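BamaA.19900.a (Balamuthia mandrillaris, PDB 6VZZ) probably catalyses the ATP-dependent phosphorylation of glucose to glucose 6-phosphate, as a glucokinase of the actin-like ATPase clan. Local coordinates at residues 319-324 with 358-363; 259-264 with 314-319. All coordinates share one frame; numbering follows the deposited sequence.

Both contacts hang on helix 303-327, at successive turns that share Ile319, and their centres lie 15 Å apart. Contact 2 (259-264 with 314-319) is the more interior, about 13 Å from the centre of the chain. It is wholly apolar between its segments, and no other chain touches it. Contact 1 (319-324 with 358-363), about 22 Å from that centre, is also buried, but in part beneath the second subunit, and it is mixed: a lysine ammonium meets a loop carbonyl while its methylenes lie beside a histidine ring. The same helix thus packs against the approach to helix 263-276 at one level and the loop after helix 350-357 at the next.

Contact 1 (319-324 with 358-363)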
loop_
_atom_site.group_PDB
_atom_site.type_symbol
_atom_site.label_atom_id
_atom_site.label_comp_id
_atom_site.label_asym_id
_atom_site.label_seq_id
_atom_site.Cartn_x
_atom_site.Cartn_y
_atom_site.Cartn_z
ATOM N N ILE A 319 11.516 -1.813 3.891
ATOM C CA ILE A 319 10.209 -1.913 3.251
ATOM C C ILE A 319 9.108 -1.855 4.306
ATOM O O ILE A 319 8.050 -1.252 4.091
ATOM C CB ILE A 319 10.125 -3.185 2.375
ATOM C CG1 ILE A 319 8.768 -3.305 1.665
ATOM C CG2 ILE A 319 10.346 -4.439 3.195
ATOM C CD1 ILE A 319 8.351 -2.075 0.891
ATOM N N ALA A 320 9.349 -2.445 5.478
ATOM C CA ALA A 320 8.344 -2.394 6.529
ATOM C C ALA A 320 8.136 -0.967 7.019
ATOM O O ALA A 320 6.994 -0.544 7.246
ATOM C CB ALA A 320 8.740 -3.319 7.680
ATOM N N LYS A 321 9.227 -0.209 7.177
ATOM C CA LYS A 321 9.128 1.193 7.573
ATOM C C LYS A 321 8.233 1.970 6.616
ATOM O O LYS A 321 7.268 2.619 7.033
ATOM C CB LYS A 321 10.524 1.811 7.623
ATOM C CG LYS A 321 10.544 3.321 7.733
ATOM C CD LYS A 321 11.696 3.921 6.951
ATOM C CE LYS A 321 12.919 3.018 6.986
ATOM N NZ LYS A 321 14.140 3.658 6.397
ATOM N N ASN A 322 8.517 1.884 5.316
ATOM C CA ASN A 322 7.775 2.686 4.350
ATOM C C ASN A 322 6.325 2.231 4.195
ATOM O O ASN A 322 5.441 3.066 3.953
ATOM C CB ASN A 322 8.518 2.680 3.023
ATOM C CG ASN A 322 9.727 3.595 3.067
ATOM O OD1 ASN A 322 9.589 4.820 2.993
ATOM N ND2 ASN A 322 10.913 3.018 3.251
ATOM N N LEU A 323 6.049 0.932 4.341
ATOM C CA LEU A 323 4.663 0.487 4.270
ATOM C C LEU A 323 3.881 0.925 5.505
ATOM O O LEU A 323 2.688 1.234 5.410
ATOM C CB LEU A 323 4.601 -1.027 4.101
ATOM C CG LEU A 323 5.117 -1.594 2.776
ATOM C CD1 LEU A 323 5.063 -3.099 2.831
ATOM C CD2 LEU A 323 4.307 -1.080 1.600
ATOM N N CYS A 324 4.529 0.957 6.675
ATOM C CA CYS A 324 3.860 1.471 7.866
ATOM C C CYS A 324 3.416 2.914 7.659
ATOM O O CYS A 324 2.312 3.302 8.061
ATOM C CB CYS A 324 4.784 1.368 9.086
ATOM S SG CYS A 324 4.957 -0.299 9.791
ATOM N N PHE A 358 13.535 3.339 12.115
ATOM C CA PHE A 358 13.189 4.725 12.414
ATOM C C PHE A 358 13.995 5.741 11.601
ATOM O O PHE A 358 13.953 6.934 11.913
ATOM C CB PHE A 358 13.357 4.992 13.914
ATOM C CG PHE A 358 12.485 4.127 14.762
ATOM C CD1 PHE A 358 11.121 4.378 14.851
ATOM C CD2 PHE A 358 13.007 3.035 15.436
ATOM C CE1 PHE A 358 10.300 3.573 15.606
ATOM C CE2 PHE A 358 12.187 2.220 16.205
ATOM C CZ PHE A 358 10.831 2.488 16.285
ATOM N N ASP A 359 14.712 5.305 10.562
ATOM C CA ASP A 359 15.476 6.204 9.692
ATOM C C ASP A 359 14.529 6.780 8.636
ATOM O O ASP A 359 14.425 6.299 7.499
ATOM C CB ASP A 359 16.647 5.439 9.079
ATOM C CG ASP A 359 17.494 6.273 8.119
ATOM O OD1 ASP A 359 17.093 7.382 7.723
ATOM O OD2 ASP A 359 18.593 5.800 7.758
ATOM N N HIS A 360 13.828 7.849 9.016
ATOM C CA HIS A 360 12.833 8.458 8.140
ATOM C C HIS A 360 12.546 9.870 8.622
ATOM O O HIS A 360 12.562 10.122 9.832
ATOM C CB HIS A 360 11.535 7.634 8.107
ATOM C CG HIS A 360 10.698 7.882 6.889
ATOM N ND1 HIS A 360 9.845 8.960 6.782
ATOM C CD2 HIS A 360 10.598 7.204 5.720
ATOM C CE1 HIS A 360 9.259 8.938 5.599
ATOM N NE2 HIS A 360 9.691 7.879 4.938
ATOM N N PRO A 361 12.283 10.814 7.712
ATOM C CA PRO A 361 11.892 12.166 8.156
ATOM C C PRO A 361 10.646 12.163 9.019
ATOM O O PRO A 361 10.509 13.004 9.918
ATOM C CB PRO A 361 11.648 12.923 6.843
ATOM C CG PRO A 361 12.337 12.121 5.782
ATOM C CD PRO A 361 12.410 10.701 6.245
ATOM N N LYS A 362 9.720 11.244 8.756
ATOM C CA LYS A 362 8.484 11.118 9.522
ATOM C C LYS A 362 8.617 10.091 10.633
ATOM O O LYS A 362 7.663 9.372 10.931
ATOM C CB LYS A 362 7.327 10.748 8.599
ATOM C CG LYS A 362 7.083 11.721 7.466
ATOM C CD LYS A 362 6.681 13.083 7.979
ATOM C CE LYS A 362 6.025 13.916 6.876
ATOM N NZ LYS A 362 6.992 14.595 5.971
ATOM N N LYS A 363 9.791 9.988 11.259
ATOM C CA LYS A 363 9.980 8.938 12.256
ATOM C C LYS A 363 9.017 9.100 13.422
ATOM O O LYS A 363 8.600 8.102 14.022
ATOM C CB LYS A 363 11.432 8.913 12.737
ATOM C CG LYS A 363 11.757 9.819 13.882
ATOM C CD LYS A 363 13.256 9.824 14.137
ATOM C CE LYS A 363 14.003 10.613 13.057
ATOM N NZ LYS A 363 15.403 10.116 12.859
#
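The ammonium of Lys321 is gripped by two oxygens: NZ donates to the backbone O of Asp359 at 2.9 Å and forms a salt bridge with Glu356, close to the end of helix 350-357. The bond to the carbonyl is bent, with a C=O...N angle of 136° and the donor tilted 30° from the carbonyl plane. The lysine chain sets out with CG anti to the backbone N and then bends at chi2 and chi3, which brings its end up to the loop. The carboxylate of Asp359 is not the partner, since OD1 of Asp359 stays 4.9 Å from NZ of Lys321.

The same lysine also packs through its methylenes: CD of Lys321 lies 3.7 Å from CD2 of His360, in an oblique approach. Asp359 is the centre of an inverse gamma turn, and a type I turn runs from His360 to Lys363, so two consecutive turns carry the chain from helix 350-357 to helix 363-366 and present the imidazole to helix 303-327. The ring is fixed from within its own loop, because Lys362 N donates to ND1 of His360 at 3.0 Å, nearly straight at 163° and in the ring plane, while CD of Pro361 lies over one face toward the rim. At another point of the edge, near the plane, OD1 of Asn322 stands 3.6 Å from NE2 of His360. The strongest partner of that oxygen is Ala223 N of the second subunit, which donates a hydrogen bond to it. The glucose-pocket residue His221 of the second subunit packs on His360, whose side chain lies about 10 Å from a bound glucose, so loop 358-363 borders a pocket residue at the subunit interface.

Contact 2 (259-264 with 314-319); sequences DIVSGR and KFLMRI
This is a buried, purely apolar contact in which the turn leading into helix 263-276 lies against the side of helix 303-327; no hydrogen bond joins the two segments. Ile260 meets Phe315 in a CH-pi contact, its CD1 standing 3.8 Å from the centroid of the Phe315 ring and only 7° off the normal, hence over the centre of one face. The isoleucine reaches this point extended, with chi2 at 177°, while its other branch, CG2, touches CB of Phe315 at 4.1 Å.

Val261 makes the closest backbone approach, its CA 6.0 Å from CA of Leu316, and it spreads two methyls over the helix. CG2 of Val261 lies 3.6 Å from CB of Phe315 and equally near the backbone N of Leu316, whereas CG1 of Val261 meets CB of Leu316 at 3.8 Å. Val261 is the centre of an inverse gamma turn, and Ser262, next in sequence, is the N-cap of helix 263-276, its OG bonded to Gly265 N. The turn therefore directs Ile260 and Val261 at helix 303-327 just before the chain becomes helical. His312, one turn before Leu316, binds the O of Ile260 through ND1, and strand 186-191 packs through Val191 against both Val261 and Leu316. Glu258, immediately before the segment, belongs to the glucose pocket, and the Val261 side chain lies about 10 Å from a bound glucose.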
loop_
_atom_site.group_PDB
_atom_site.type_symbol
_atom_site.label_atom_id
_atom_site.label_comp_id
_atom_site.label_asym_id
_atom_site.label_seq_id
_atom_site.Cartn_x
_atom_site.Cartn_y
_atom_site.Cartn_z
ATOM N N ASP A 259 14.618 -9.176 -4.128
ATOM C CA ASP A 259 15.922 -9.590 -4.622
ATOM C C ASP A 259 16.973 -9.609 -3.523
ATOM O O ASP A 259 18.060 -10.169 -3.726
ATOM C CB ASP A 259 16.355 -8.690 -5.781
ATOM C CG ASP A 259 15.476 -8.875 -7.017
ATOM O OD1 ASP A 259 14.946 -9.996 -7.205
ATOM O OD2 ASP A 259 15.316 -7.912 -7.801
ATOM N N ILE A 260 16.667 -9.034 -2.358
ATOM C CA ILE A 260 17.514 -9.144 -1.184
ATOM C C ILE A 260 16.810 -9.889 -0.054
ATOM O O ILE A 260 17.408 -10.764 0.592
ATOM C CB ILE A 260 17.974 -7.749 -0.715
ATOM C CG1 ILE A 260 18.976 -7.160 -1.710
ATOM C CG2 ILE A 260 18.545 -7.789 0.693
ATOM C CD1 ILE A 260 19.411 -5.748 -1.356
ATOM N N VAL A 261 15.532 -9.588 0.163
ATOM C CA VAL A 261 14.799 -10.085 1.316
ATOM C C VAL A 261 14.109 -11.379 0.913
ATOM O O VAL A 261 12.891 -11.415 0.705
ATOM C CB VAL A 261 13.796 -9.034 1.833
ATOM C CG1 VAL A 261 13.193 -9.468 3.159
ATOM C CG2 VAL A 261 14.474 -7.682 1.953
ATOM N N SER A 262 14.893 -12.448 0.804
ATOM C CA SER A 262 14.409 -13.772 0.432
ATOM C C SER A 262 15.559 -14.743 0.630
ATOM O O SER A 262 16.688 -14.340 0.918
ATOM C CB SER A 262 13.906 -13.820 -1.011
ATOM O OG SER A 262 14.984 -13.613 -1.900
ATOM N N GLY A 263 15.266 -16.027 0.466
ATOM C CA GLY A 263 16.323 -17.009 0.541
ATOM C C GLY A 263 17.412 -16.769 -0.486
ATOM O O GLY A 263 18.584 -16.629 -0.126
ATOM N N ARG A 264 17.044 -16.720 -1.771
ATOM C CA ARG A 264 18.040 -16.459 -2.802
ATOM C C ARG A 264 18.662 -15.081 -2.628
ATOM O O ARG A 264 19.821 -14.873 -3.004
ATOM C CB ARG A 264 17.416 -16.610 -4.196
ATOM C CG ARG A 264 16.425 -15.527 -4.587
ATOM C CD ARG A 264 15.646 -15.898 -5.845
ATOM N NE ARG A 264 14.779 -14.809 -6.287
ATOM C CZ ARG A 264 13.529 -14.624 -5.858
ATOM N NH1 ARG A 264 12.995 -15.465 -4.974
ATOM N NH2 ARG A 264 12.807 -13.599 -6.312
ATOM N N LYS A 314 18.115 -5.601 7.216
ATOM C CA LYS A 314 18.033 -4.156 7.045
ATOM C C LYS A 314 17.006 -3.796 5.979
ATOM O O LYS A 314 16.168 -2.910 6.179
ATOM C CB LYS A 314 19.406 -3.585 6.697
ATOM C CG LYS A 314 19.388 -2.083 6.498
ATOM C CD LYS A 314 20.688 -1.434 6.946
ATOM C CE LYS A 314 21.768 -1.546 5.890
ATOM N NZ LYS A 314 22.929 -0.637 6.184
ATOM N N PHE A 315 17.030 -4.499 4.847
ATOM C CA PHE A 315 16.085 -4.163 3.791
ATOM C C PHE A 315 14.680 -4.632 4.126
ATOM O O PHE A 315 13.707 -4.019 3.673
ATOM C CB PHE A 315 16.548 -4.728 2.453
ATOM C CG PHE A 315 17.537 -3.848 1.757
ATOM C CD1 PHE A 315 18.886 -3.899 2.094
ATOM C CD2 PHE A 315 17.121 -2.943 0.794
ATOM C CE1 PHE A 315 19.805 -3.068 1.467
ATOM C CE2 PHE A 315 18.025 -2.116 0.165
ATOM C CZ PHE A 315 19.375 -2.176 0.498
ATOM N N LEU A 316 14.542 -5.693 4.922
ATOM C CA LEU A 316 13.219 -6.022 5.445
ATOM C C LEU A 316 12.686 -4.883 6.309
ATOM O O LEU A 316 11.518 -4.499 6.191
ATOM C CB LEU A 316 13.263 -7.326 6.243
ATOM C CG LEU A 316 11.957 -7.627 6.992
ATOM C CD1 LEU A 316 10.851 -7.984 6.021
ATOM C CD2 LEU A 316 12.153 -8.725 8.009
ATOM N N MET A 317 13.539 -4.311 7.164
ATOM C CA MET A 317 13.103 -3.177 7.970
ATOM C C MET A 317 12.788 -1.954 7.112
ATOM O O MET A 317 11.925 -1.153 7.480
ATOM C CB MET A 317 14.161 -2.830 9.017
ATOM C CG MET A 317 14.325 -3.857 10.124
ATOM S SD MET A 317 12.848 -4.035 11.147
ATOM C CE MET A 317 12.304 -5.677 10.707
ATOM N N ARG A 318 13.469 -1.783 5.971
ATOM C CA ARG A 318 13.222 -0.589 5.162
ATOM C C ARG A 318 11.875 -0.656 4.450
ATOM O O ARG A 318 11.155 0.349 4.385
ATOM C CB ARG A 318 14.340 -0.383 4.148
ATOM C CG ARG A 318 14.184 0.898 3.358
ATOM C CD ARG A 318 15.490 1.279 2.678
ATOM N NE ARG A 318 16.606 1.111 3.598
ATOM C CZ ARG A 318 17.884 1.067 3.236
ATOM N NH1 ARG A 318 18.818 0.880 4.157
ATOM N NH2 ARG A 318 18.225 1.187 1.959
ATOM N N ILE A 319 11.516 -1.813 3.891
ATOM C CA ILE A 319 10.209 -1.913 3.251
ATOM C C ILE A 319 9.108 -1.855 4.306
ATOM O O ILE A 319 8.050 -1.252 4.091
ATOM C CB ILE A 319 10.125 -3.185 2.375
ATOM C CG1 ILE A 319 8.768 -3.305 1.665
ATOM C CG2 ILE A 319 10.346 -4.439 3.195
ATOM C CD1 ILE A 319 8.351 -2.075 0.891
#